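Ribokinase, putative (Burkholderia thailandensis, PDB 3B1N) probably phosphorylates nucleosides with ATP, as a kinase of the pfkB (ribokinase-like) family that holds ADP and the nucleoside mizoribine in this complex. Local coordinates at residues F165-G170 / I189-Y194; T178-I183 / D201-S206; L185-A190 / R213-I218. One frame throughout, in Å; residues are numbered along the deposited sequence. Where two conformers were deposited one is given.

Contact 1: F165-G170 / I189-Y194; sequences FDPGQG and IAVNDY. With MZR (5-hydroxy-1-(beta-D-ribofuranosyl)-1H-imidazole-4-carboxamide), chain F; ADP (adenosine-5'-diphosphate), chain G.
Phe165 and Ile189 form a parallel beta bridge with their CA atoms 4.7 Å apart, and Ala190 N donates to Phe165 O (3.1 Å, N-H...O 157°). The same carbonyl oxygen is also met by the CA-H of Ile189, with CA to Phe165 O at 3.3 Å. Both bridged side chains leave the sheet on one face, where Ile189 CD1 comes obliquely to the Phe165 ring, 4.3 Å from CD2. Pro167 continues this apolar seam: its CD lies over the rim of one Phe165 face and reaches Val191 CG1 at 4.0 Å. In the conformer given, Asp166 OD1 makes a salt bridge to Arg256, near Asp253 of the nucleoside pocket.

Beyond the bridge the two chains part, and each carries a ligand contact. Gln169 bends at chi2 (105°), which brings NE2 to 3.2 Å from mizoribine O4'. Asn192, the N-cap of helix 193-203, donates from ND2 to ADP O1B (2.8 Å); Thr220 of the same chain and His31 of the second subunit also bond to this ADP. The ligands thus lie at the C-terminal ends of parallel strands, as expected of the ribokinase-like fold. Strand 188-192 lies between strands 163-165 and 216-220; helix 176-185 packs on Phe165 and Ile189, and helix 49-59 meets Asp166.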
loop_
_atom_site.group_PDB
_atom_site.type_symbol
_atom_site.label_atom_id
_atom_site.label_comp_id
_atom_site.label_asym_id
_atom_site.label_seq_id
_atom_site.Cartn_x
_atom_site.Cartn_y
_atom_site.Cartn_z
ATOM N N PHE B 165 11.331 -20.125 -13.907
ATOM C CA PHE B 165 11.196 -19.854 -12.464
ATOM C C PHE B 165 11.123 -18.341 -12.266
ATOM O O PHE B 165 12.036 -17.610 -12.651
ATOM C CB PHE B 165 12.376 -20.460 -11.725
ATOM C CG PHE B 165 12.361 -20.230 -10.233
ATOM C CD1 PHE B 165 11.238 -20.546 -9.474
ATOM C CD2 PHE B 165 13.492 -19.753 -9.605
ATOM C CE1 PHE B 165 11.253 -20.348 -8.072
ATOM C CE2 PHE B 165 13.502 -19.516 -8.231
ATOM C CZ PHE B 165 12.373 -19.827 -7.482
ATOM N N ASP B 166 10.020 -17.880 -11.667
ATOM C CA ASP B 166 9.700 -16.503 -11.476
ATOM C C ASP B 166 9.442 -16.314 -9.928
ATOM O O ASP B 166 8.234 -16.284 -9.593
ATOM C CB ASP B 166 8.436 -16.397 -12.379
ATOM C CG ASP B 166 7.671 -15.109 -12.273
ATOM O OD1 ASP B 166 8.261 -14.076 -11.929
ATOM O OD2 ASP B 166 6.422 -15.159 -12.566
ATOM N N PRO B 167 10.477 -16.213 -9.047
ATOM C CA PRO B 167 10.211 -16.152 -7.598
ATOM C C PRO B 167 9.407 -14.894 -7.235
ATOM O O PRO B 167 8.478 -14.963 -6.394
ATOM C CB PRO B 167 11.601 -16.248 -6.965
ATOM C CG PRO B 167 12.593 -15.824 -8.053
ATOM C CD PRO B 167 11.935 -16.241 -9.336
ATOM N N GLY B 168 9.696 -13.803 -7.941
ATOM C CA GLY B 168 8.871 -12.582 -7.875
ATOM C C GLY B 168 8.609 -12.145 -6.434
ATOM O O GLY B 168 9.482 -12.129 -5.587
ATOM N N GLN B 169 7.366 -11.790 -6.195
ATOM C CA GLN B 169 6.951 -11.343 -4.878
ATOM C C GLN B 169 7.084 -12.379 -3.783
ATOM O O GLN B 169 6.924 -12.063 -2.594
ATOM C CB GLN B 169 5.497 -10.902 -4.975
ATOM C CG GLN B 169 5.326 -9.679 -5.816
ATOM C CD GLN B 169 4.744 -9.979 -7.167
ATOM O OE1 GLN B 169 5.120 -10.952 -7.848
ATOM N NE2 GLN B 169 3.821 -9.118 -7.585
ATOM N N GLY B 170 7.366 -13.621 -4.168
ATOM C CA GLY B 170 7.490 -14.710 -3.205
ATOM C C GLY B 170 8.870 -14.786 -2.599
ATOM O O GLY B 170 9.111 -15.582 -1.678
ATOM N N ILE B 189 15.084 -18.241 -15.780
ATOM C CA ILE B 189 14.598 -17.400 -14.671
ATOM C C ILE B 189 14.160 -16.056 -15.249
ATOM O O ILE B 189 14.821 -15.477 -16.112
ATOM C CB ILE B 189 15.634 -17.312 -13.483
ATOM C CG1 ILE B 189 15.099 -16.500 -12.299
ATOM C CG2 ILE B 189 17.021 -16.801 -13.940
ATOM C CD1 ILE B 189 16.015 -16.546 -11.091
ATOM N N ALA B 190 12.995 -15.579 -14.800
ATOM C CA ALA B 190 12.529 -14.269 -15.247
ATOM C C ALA B 190 12.282 -13.442 -14.013
ATOM O O ALA B 190 11.615 -13.904 -13.086
ATOM C CB ALA B 190 11.270 -14.402 -16.052
ATOM N N VAL B 191 12.850 -12.244 -13.970
ATOM C CA VAL B 191 12.697 -11.383 -12.761
ATOM C C VAL B 191 12.742 -9.959 -13.202
ATOM O O VAL B 191 13.266 -9.676 -14.286
ATOM C CB VAL B 191 13.821 -11.631 -11.693
ATOM C CG1 VAL B 191 13.524 -12.875 -10.846
ATOM C CG2 VAL B 191 15.208 -11.693 -12.292
ATOM N N ASN B 192 12.167 -9.033 -12.404
ATOM C CA ASN B 192 12.507 -7.638 -12.663
ATOM C C ASN B 192 13.834 -7.277 -12.014
ATOM O O ASN B 192 14.424 -8.106 -11.322
ATOM C CB ASN B 192 11.399 -6.642 -12.333
ATOM C CG ASN B 192 11.181 -6.427 -10.857
ATOM O OD1 ASN B 192 12.084 -6.470 -10.054
ATOM N ND2 ASN B 192 9.933 -6.138 -10.514
ATOM N N ASP B 193 14.360 -6.093 -12.301
ATOM C CA ASP B 193 15.707 -5.824 -11.826
ATOM C C ASP B 193 15.855 -5.725 -10.304
ATOM O O ASP B 193 16.889 -6.067 -9.746
ATOM C CB ASP B 193 16.345 -4.644 -12.539
ATOM C CG ASP B 193 15.797 -3.345 -12.115
ATOM O OD1 ASP B 193 14.563 -3.140 -12.140
ATOM O OD2 ASP B 193 16.653 -2.497 -11.804
ATOM N N TYR B 194 14.802 -5.252 -9.655
ATOM C CA TYR B 194 14.782 -5.167 -8.201
ATOM C C TYR B 194 14.887 -6.586 -7.647
ATOM O O TYR B 194 15.701 -6.882 -6.747
ATOM C CB TYR B 194 13.504 -4.450 -7.729
ATOM C CG TYR B 194 13.322 -4.384 -6.219
ATOM C CD1 TYR B 194 12.761 -5.439 -5.539
ATOM C CD2 TYR B 194 13.736 -3.261 -5.514
ATOM C CE1 TYR B 194 12.587 -5.397 -4.133
ATOM C CE2 TYR B 194 13.562 -3.206 -4.139
ATOM C CZ TYR B 194 12.996 -4.249 -3.474
ATOM O OH TYR B 194 12.867 -4.173 -2.098
HETATM N N1 MZR F . 2.323 -14.077 -3.804
HETATM O O3 MZR F . 0.911 -13.392 -6.111
HETATM C C4 MZR F . 1.142 -12.108 -5.571
HETATM C C5 MZR F . 1.854 -11.822 -4.347
HETATM C C6 MZR F . 2.437 -12.811 -3.438
HETATM O O6 MZR F . 2.973 -12.353 -2.406
HETATM N N7 MZR F . 1.805 -10.463 -4.271
HETATM C C8 MZR F . 1.138 -9.993 -5.350
HETATM N N9 MZR F . 0.718 -11.002 -6.167
HETATM C "C1'" MZR F . 0.010 -10.869 -7.451
HETATM C "C2'" MZR F . -1.186 -9.935 -7.500
HETATM O "O2'" MZR F . -2.334 -10.740 -7.250
HETATM C "C3'" MZR F . -1.069 -9.322 -8.918
HETATM O "O3'" MZR F . -2.154 -9.576 -9.814
HETATM C "C4'" MZR F . 0.217 -9.877 -9.471
HETATM O "O4'" MZR F . 0.949 -10.237 -8.314
HETATM C "C5'" MZR F . 0.966 -8.838 -10.271
HETATM O "O5'" MZR F . 2.160 -9.494 -10.775
HETATM P PB ADP G . 7.108 -6.086 -13.169
HETATM O O1B ADP G . 7.786 -5.303 -12.055
HETATM O O2B ADP G . 7.413 -7.545 -13.015
HETATM O O3B ADP G . 5.671 -5.871 -13.491
HETATM P PA ADP G . 8.485 -4.386 -15.220
HETATM O O1A ADP G . 8.002 -3.112 -14.511
HETATM O O2A ADP G . 9.955 -4.623 -15.389
HETATM O O3A ADP G . 7.970 -5.714 -14.537
HETATM O "O5'" ADP G . 7.711 -4.302 -16.576
HETATM C "C5'" ADP G . 7.784 -5.458 -17.418
HETATM C "C4'" ADP G . 7.815 -5.118 -18.901
HETATM O "O4'" ADP G . 6.611 -4.401 -19.247
HETATM C "C3'" ADP G . 8.982 -4.187 -19.313
HETATM O "O3'" ADP G . 10.193 -4.928 -19.520
HETATM C "C2'" ADP G . 8.378 -3.497 -20.510
HETATM O "O2'" ADP G . 8.527 -4.328 -21.681
HETATM C "C1'" ADP G . 6.915 -3.378 -20.188
HETATM N N9 ADP G . 6.669 -2.072 -19.515
HETATM C C8 ADP G . 6.669 -1.765 -18.178
HETATM N N7 ADP G . 6.449 -0.422 -18.006
HETATM C C5 ADP G . 6.392 0.120 -19.213
HETATM C C6 ADP G . 6.224 1.476 -19.731
HETATM N N6 ADP G . 6.083 2.490 -18.830
HETATM N N1 ADP G . 6.211 1.658 -21.038
HETATM C C2 ADP G . 6.354 0.639 -21.920
HETATM N N3 ADP G . 6.488 -0.629 -21.510
HETATM C C4 ADP G . 6.541 -0.936 -20.215
#

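Contact 2: T178-I183 / D201-S206; sequences TLRRSI and DKTGWS. With NA (sodium ion), chain H.
Arg180 lays its aliphatic chain over the Trp205 indole while its guanidinium reaches past the ring to the backbone of Thr203. In this CH-pi contact Arg180 CG sits 3.6 Å from the centroid of the six-membered ring of Trp205, 16° off the normal. A bend at chi3 (-65°) then swings the head group away from the indole, leaving guanidinium and indole planes 72° apart. Arg180 NH2 donates to Thr203 O at 2.9 Å; the oxygen lies near the guanidinium plane, but the donor stands above the carbonyl plane instead of on a lone pair. Arg180 therefore holds the indole through its methylenes and the last helical carbonyl through its charged end.

The contact joins consecutive helices on one side of the Rossmann-like domain, 176-185 and the C-terminal end of 193-203, linked by strand 188-192. Gly204 leaves the second helix with positive phi, and Thr203 OG1, itself bonded back to Val199 O, accepts from Trp205 N (2.9 Å) in an ST turn that probably helps set the indole against Arg180. Thr203 CB approaches the same indole face as Arg180 CG, and Ile183 CG2 lies at the ring edge, 3.9 Å from Trp205 CZ3.

Deeper between the helices, Leu179 crosses Thr203 at about a right angle, its CG 3.7 Å from Thr203 CG2. Ile183 CD1 meets that methyl end on, at 3.8 Å. Leu179 CD2 rests against the methylenes of Lys202, whose NZ bonds to the carbonyls of Leu171 and Phe174. Toward the C-terminal end of helix 176-185, Ile183 O binds the sodium ion at 2.4 Å.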
loop_
_atom_site.group_PDB
_atom_site.type_symbol
_atom_site.label_atom_id
_atom_site.label_comp_id
_atom_site.label_asym_id
_atom_site.label_seq_id
_atom_site.Cartn_x
_atom_site.Cartn_y
_atom_site.Cartn_z
ATOM N N THR B 178 17.270 -22.835 -0.496
ATOM C CA THR B 178 16.114 -23.193 -1.333
ATOM C C THR B 178 16.108 -22.366 -2.619
ATOM O O THR B 178 15.714 -22.855 -3.681
ATOM C CB THR B 178 14.760 -23.035 -0.608
ATOM O OG1 THR B 178 14.636 -21.703 -0.094
ATOM C CG2 THR B 178 14.639 -24.050 0.543
ATOM N N LEU B 179 16.566 -21.124 -2.537
ATOM C CA LEU B 179 16.633 -20.299 -3.743
ATOM C C LEU B 179 17.689 -20.797 -4.743
ATOM O O LEU B 179 17.405 -20.956 -5.949
ATOM C CB LEU B 179 16.800 -18.817 -3.367
ATOM C CG LEU B 179 16.725 -17.796 -4.500
ATOM C CD1 LEU B 179 15.380 -17.937 -5.286
ATOM C CD2 LEU B 179 16.895 -16.401 -3.987
ATOM N N ARG B 180 18.907 -21.061 -4.261
ATOM C CA ARG B 180 19.928 -21.686 -5.110
ATOM C C ARG B 180 19.453 -23.007 -5.725
ATOM O O ARG B 180 19.632 -23.234 -6.926
ATOM C CB ARG B 180 21.216 -21.927 -4.311
ATOM C CG ARG B 180 22.045 -20.675 -4.044
ATOM C CD ARG B 180 23.423 -21.050 -3.438
ATOM N NE ARG B 180 23.265 -21.670 -2.111
ATOM C CZ ARG B 180 23.184 -20.991 -0.970
ATOM N NH1 ARG B 180 23.019 -21.655 0.171
ATOM N NH2 ARG B 180 23.222 -19.659 -0.963
ATOM N N ARG B 181 18.815 -23.861 -4.926
ATOM C CA ARG B 181 18.300 -25.135 -5.454
ATOM C C ARG B 181 17.282 -24.915 -6.576
ATOM O O ARG B 181 17.339 -25.568 -7.626
ATOM C CB ARG B 181 17.735 -26.004 -4.333
ATOM C CG ARG B 181 16.921 -27.206 -4.788
ATOM C CD ARG B 181 17.793 -28.237 -5.479
ATOM N NE ARG B 181 17.025 -29.462 -5.655
ATOM C CZ ARG B 181 17.479 -30.551 -6.261
ATOM N NH1 ARG B 181 18.714 -30.587 -6.741
ATOM N NH2 ARG B 181 16.686 -31.598 -6.390
ATOM N N SER B 182 16.370 -23.970 -6.358
ATOM C CA SER B 182 15.318 -23.705 -7.356
ATOM C C SER B 182 15.888 -23.257 -8.690
ATOM O O SER B 182 15.400 -23.681 -9.749
ATOM C CB SER B 182 14.325 -22.680 -6.785
ATOM O OG SER B 182 13.681 -23.224 -5.657
ATOM N N ILE B 183 16.909 -22.404 -8.638
ATOM C CA ILE B 183 17.598 -21.910 -9.818
ATOM C C ILE B 183 18.378 -23.030 -10.512
ATOM O O ILE B 183 18.354 -23.109 -11.761
ATOM C CB ILE B 183 18.532 -20.750 -9.449
ATOM C CG1 ILE B 183 17.695 -19.531 -9.019
ATOM C CG2 ILE B 183 19.461 -20.393 -10.602
ATOM C CD1 ILE B 183 18.496 -18.472 -8.233
ATOM N N ASP B 201 21.691 -11.173 -3.961
ATOM C CA ASP B 201 21.980 -11.013 -2.514
ATOM C C ASP B 201 21.716 -12.280 -1.711
ATOM O O ASP B 201 22.538 -12.674 -0.870
ATOM C CB ASP B 201 21.173 -9.871 -1.913
ATOM C CG ASP B 201 21.654 -8.505 -2.356
ATOM O OD1 ASP B 201 22.661 -8.374 -3.110
ATOM O OD2 ASP B 201 20.973 -7.535 -1.947
ATOM N N LYS B 202 20.592 -12.941 -1.962
ATOM C CA LYS B 202 20.170 -14.079 -1.138
ATOM C C LYS B 202 20.954 -15.350 -1.493
ATOM O O LYS B 202 21.307 -16.151 -0.616
ATOM C CB LYS B 202 18.641 -14.288 -1.231
ATOM C CG LYS B 202 18.059 -15.517 -0.483
ATOM C CD LYS B 202 16.535 -15.363 -0.207
ATOM C CE LYS B 202 16.263 -14.375 0.965
ATOM N NZ LYS B 202 14.792 -14.095 1.047
ATOM N N THR B 203 21.219 -15.537 -2.781
ATOM C CA THR B 203 21.956 -16.725 -3.209
ATOM C C THR B 203 23.443 -16.598 -2.927
ATOM O O THR B 203 24.144 -17.624 -2.800
ATOM C CB THR B 203 21.820 -17.004 -4.723
ATOM O OG1 THR B 203 22.315 -15.884 -5.468
ATOM C CG2 THR B 203 20.381 -17.365 -5.118
ATOM N N GLY B 204 23.938 -15.362 -2.883
ATOM C CA GLY B 204 25.385 -15.133 -2.858
ATOM C C GLY B 204 26.021 -15.280 -4.224
ATOM O O GLY B 204 27.242 -15.335 -4.346
ATOM N N TRP B 205 25.198 -15.368 -5.266
ATOM C CA TRP B 205 25.671 -15.484 -6.635
ATOM C C TRP B 205 25.624 -14.127 -7.336
ATOM O O TRP B 205 24.778 -13.255 -7.005
ATOM C CB TRP B 205 24.841 -16.506 -7.432
ATOM C CG TRP B 205 25.032 -17.946 -7.050
ATOM C CD1 TRP B 205 26.146 -18.506 -6.471
ATOM C CD2 TRP B 205 24.117 -19.031 -7.282
ATOM N NE1 TRP B 205 25.957 -19.855 -6.294
ATOM C CE2 TRP B 205 24.722 -20.207 -6.783
ATOM C CE3 TRP B 205 22.835 -19.118 -7.847
ATOM C CZ2 TRP B 205 24.100 -21.454 -6.844
ATOM C CZ3 TRP B 205 22.208 -20.355 -7.889
ATOM C CH2 TRP B 205 22.844 -21.515 -7.390
ATOM N N SER B 206 26.523 -13.965 -8.304
ATOM C CA SER B 206 26.545 -12.847 -9.227
ATOM C C SER B 206 25.584 -13.178 -10.361
ATOM O O SER B 206 25.192 -14.330 -10.484
ATOM C CB SER B 206 27.968 -12.679 -9.770
ATOM O OG SER B 206 28.323 -13.808 -10.575
HETATM NA NA NA H . 18.831 -24.398 -13.782
HETATM O O HOH W 1 19.399 -26.010 -15.565
#

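Contact 3: L185-A190 / R213-I218; sequences LATYIA and RVQALI. With NA (sodium ion), chain H.
Val214 packs against the turn that leads into strand 188-192, with CB 3.5 Å from Thr187 O and CG1 3.6 Å from Ala186 O. Its two branches divide, CG1 toward the Ala186 carbonyl and CG2 toward Ile189 CG2. Next to it, Thr187 and Gln215 run side by side in the same direction: Thr187 CG2 bears on the flat amide of Gln215, 3.6 Å from CD. This methyl also lies over the rim of one Tyr188 face, while the ring and the Gln215 amide stand 77° apart.

Backbone bonds draw these surfaces together. Gln215 N donates to Thr187 O (2.8 Å); farther along, Ile189 N donates to Ala216 O and Ile218 N to Ile189 O, both nearly straight on to the carbonyl. The strand axes diverge by only 5°. On the face carrying Ile189 and Leu217, these side chains lie abreast, Leu217 CD1 against Ile189 CG2; their 3.3 Å separation is doubtful, since Ile189 was modelled in two conformers. Leu217 chi1 of 165° turns the branched end back toward its neighbour. On the other face the small Ala216 accommodates the Tyr188 ring, with CB 4.0 Å from CD2, and Ile218 CD1 reaches Tyr188 CB. Ala216 N is buried without a polar partner.

Where the chains enter the sheet, Ala186 O and Arg213 O bind the sodium ion with Ile183 O, Glu184 O and a water, tying the end of helix 176-185 to the loop before strand 216-220. Strand 163-165 flanks strand 188-192 on its other side and strand 226-230 follows 216-220; helix 251-264 covers the face of Tyr188, Ala190 and Ile218.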
loop_
_atom_site.group_PDB
_atom_site.type_symbol
_atom_site.label_atom_id
_atom_site.label_comp_id
_atom_site.label_asym_id
_atom_site.label_seq_id
_atom_site.Cartn_x
_atom_site.Cartn_y
_atom_site.Cartn_z
ATOM N N LEU B 185 17.483 -26.171 -10.617
ATOM C CA LEU B 185 16.448 -26.935 -11.293
ATOM C C LEU B 185 15.809 -26.213 -12.491
ATOM O O LEU B 185 15.385 -26.851 -13.449
ATOM C CB LEU B 185 15.335 -27.296 -10.305
ATOM C CG LEU B 185 15.715 -28.180 -9.097
ATOM C CD1 LEU B 185 14.508 -28.306 -8.191
ATOM C CD2 LEU B 185 16.265 -29.574 -9.511
ATOM N N ALA B 186 15.706 -24.887 -12.406
ATOM C CA ALA B 186 14.950 -24.127 -13.415
ATOM C C ALA B 186 15.608 -24.149 -14.794
ATOM O O ALA B 186 16.834 -24.121 -14.897
ATOM C CB ALA B 186 14.795 -22.661 -12.959
ATOM N N THR B 187 14.805 -24.109 -15.850
ATOM C CA THR B 187 15.343 -23.951 -17.215
ATOM C C THR B 187 15.626 -22.476 -17.513
ATOM O O THR B 187 16.595 -22.134 -18.169
ATOM C CB THR B 187 14.348 -24.448 -18.266
ATOM O OG1 THR B 187 13.710 -25.660 -17.821
ATOM C CG2 THR B 187 15.052 -24.592 -19.626
ATOM N N TYR B 188 14.726 -21.594 -17.061
ATOM C CA TYR B 188 14.921 -20.168 -17.268
ATOM C C TYR B 188 14.553 -19.442 -15.972
ATOM O O TYR B 188 13.794 -19.994 -15.171
ATOM C CB TYR B 188 14.028 -19.619 -18.421
ATOM C CG TYR B 188 13.784 -20.573 -19.578
ATOM C CD1 TYR B 188 12.705 -21.442 -19.580
ATOM C CD2 TYR B 188 14.666 -20.607 -20.675
ATOM C CE1 TYR B 188 12.467 -22.287 -20.637
ATOM C CE2 TYR B 188 14.450 -21.485 -21.729
ATOM C CZ TYR B 188 13.342 -22.301 -21.700
ATOM O OH TYR B 188 13.082 -23.172 -22.752
ATOM N N ILE B 189 15.084 -18.241 -15.780
ATOM C CA ILE B 189 14.598 -17.400 -14.671
ATOM C C ILE B 189 14.160 -16.056 -15.249
ATOM O O ILE B 189 14.821 -15.477 -16.112
ATOM C CB ILE B 189 15.634 -17.312 -13.483
ATOM C CG1 ILE B 189 15.099 -16.500 -12.299
ATOM C CG2 ILE B 189 17.021 -16.801 -13.940
ATOM C CD1 ILE B 189 16.015 -16.546 -11.091
ATOM N N ALA B 190 12.995 -15.579 -14.800
ATOM C CA ALA B 190 12.529 -14.269 -15.247
ATOM C C ALA B 190 12.282 -13.442 -14.013
ATOM O O ALA B 190 11.615 -13.904 -13.086
ATOM C CB ALA B 190 11.270 -14.402 -16.052
ATOM N N ARG B 213 23.703 -21.260 -14.628
ATOM C CA ARG B 213 22.853 -22.364 -14.154
ATOM C C ARG B 213 21.479 -22.489 -14.822
ATOM O O ARG B 213 20.667 -23.337 -14.421
ATOM C CB ARG B 213 22.726 -22.299 -12.636
ATOM C CG ARG B 213 24.101 -22.395 -11.936
ATOM C CD ARG B 213 23.907 -22.197 -10.461
ATOM N NE ARG B 213 25.049 -22.670 -9.668
ATOM C CZ ARG B 213 26.219 -22.048 -9.575
ATOM N NH1 ARG B 213 27.162 -22.572 -8.797
ATOM N NH2 ARG B 213 26.462 -20.929 -10.248
ATOM N N VAL B 214 21.224 -21.634 -15.807
ATOM C CA VAL B 214 19.983 -21.668 -16.576
ATOM C C VAL B 214 20.266 -21.486 -18.055
ATOM O O VAL B 214 21.349 -21.034 -18.451
ATOM C CB VAL B 214 18.990 -20.539 -16.120
ATOM C CG1 VAL B 214 18.404 -20.851 -14.712
ATOM C CG2 VAL B 214 19.659 -19.132 -16.184
ATOM N N GLN B 215 19.290 -21.817 -18.878
ATOM C CA GLN B 215 19.373 -21.533 -20.305
ATOM C C GLN B 215 19.228 -20.048 -20.638
ATOM O O GLN B 215 19.825 -19.564 -21.612
ATOM C CB GLN B 215 18.383 -22.379 -21.099
ATOM C CG GLN B 215 18.764 -23.871 -21.068
ATOM C CD GLN B 215 17.840 -24.733 -21.907
ATOM O OE1 GLN B 215 17.163 -24.236 -22.816
ATOM N NE2 GLN B 215 17.796 -26.048 -21.597
ATOM N N ALA B 216 18.403 -19.326 -19.863
ATOM C CA ALA B 216 18.299 -17.883 -20.093
ATOM C C ALA B 216 17.944 -17.221 -18.776
ATOM O O ALA B 216 17.180 -17.795 -17.991
ATOM C CB ALA B 216 17.228 -17.523 -21.162
ATOM N N LEU B 217 18.542 -16.064 -18.546
ATOM C CA LEU B 217 18.247 -15.191 -17.389
ATOM C C LEU B 217 17.657 -13.933 -17.985
ATOM O O LEU B 217 18.305 -13.189 -18.724
ATOM C CB LEU B 217 19.524 -14.855 -16.623
ATOM C CG LEU B 217 19.523 -13.704 -15.595
ATOM C CD1 LEU B 217 18.427 -13.889 -14.534
ATOM C CD2 LEU B 217 20.891 -13.522 -14.938
ATOM N N ILE B 218 16.381 -13.708 -17.660
ATOM C CA ILE B 218 15.615 -12.615 -18.240
ATOM C C ILE B 218 15.339 -11.621 -17.124
ATOM O O ILE B 218 14.809 -12.019 -16.067
ATOM C CB ILE B 218 14.278 -13.129 -18.814
ATOM C CG1 ILE B 218 14.499 -14.187 -19.925
ATOM C CG2 ILE B 218 13.451 -11.993 -19.326
ATOM C CD1 ILE B 218 14.101 -15.567 -19.508
HETATM NA NA NA H . 18.831 -24.398 -13.782
HETATM O O HOH W 1 19.399 -26.010 -15.565
#

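In the fold
Contacts 1 and 3 are buried and lie within one sheet, sharing Ile189 and Ala190 of strand 188-192, whose two edges they occupy; contact 2 is only partly buried and joins the helices that precede and follow that strand. Backbone pairing dominates in the sheet, whereas contact 2 relies on an arginine, an indole and aliphatic side chains. Between the layers, Ile183 CG1 of contact 2 meets Ile189 CD1 at 4.0 Å, and Phe165 of contact 1 packs on Leu179 and Ser182. Contact 1 opens onto both ligands, while contacts 2 and 3 share the sodium ion and its water; Trp205 and Arg213 join them further through a cation-pi pair.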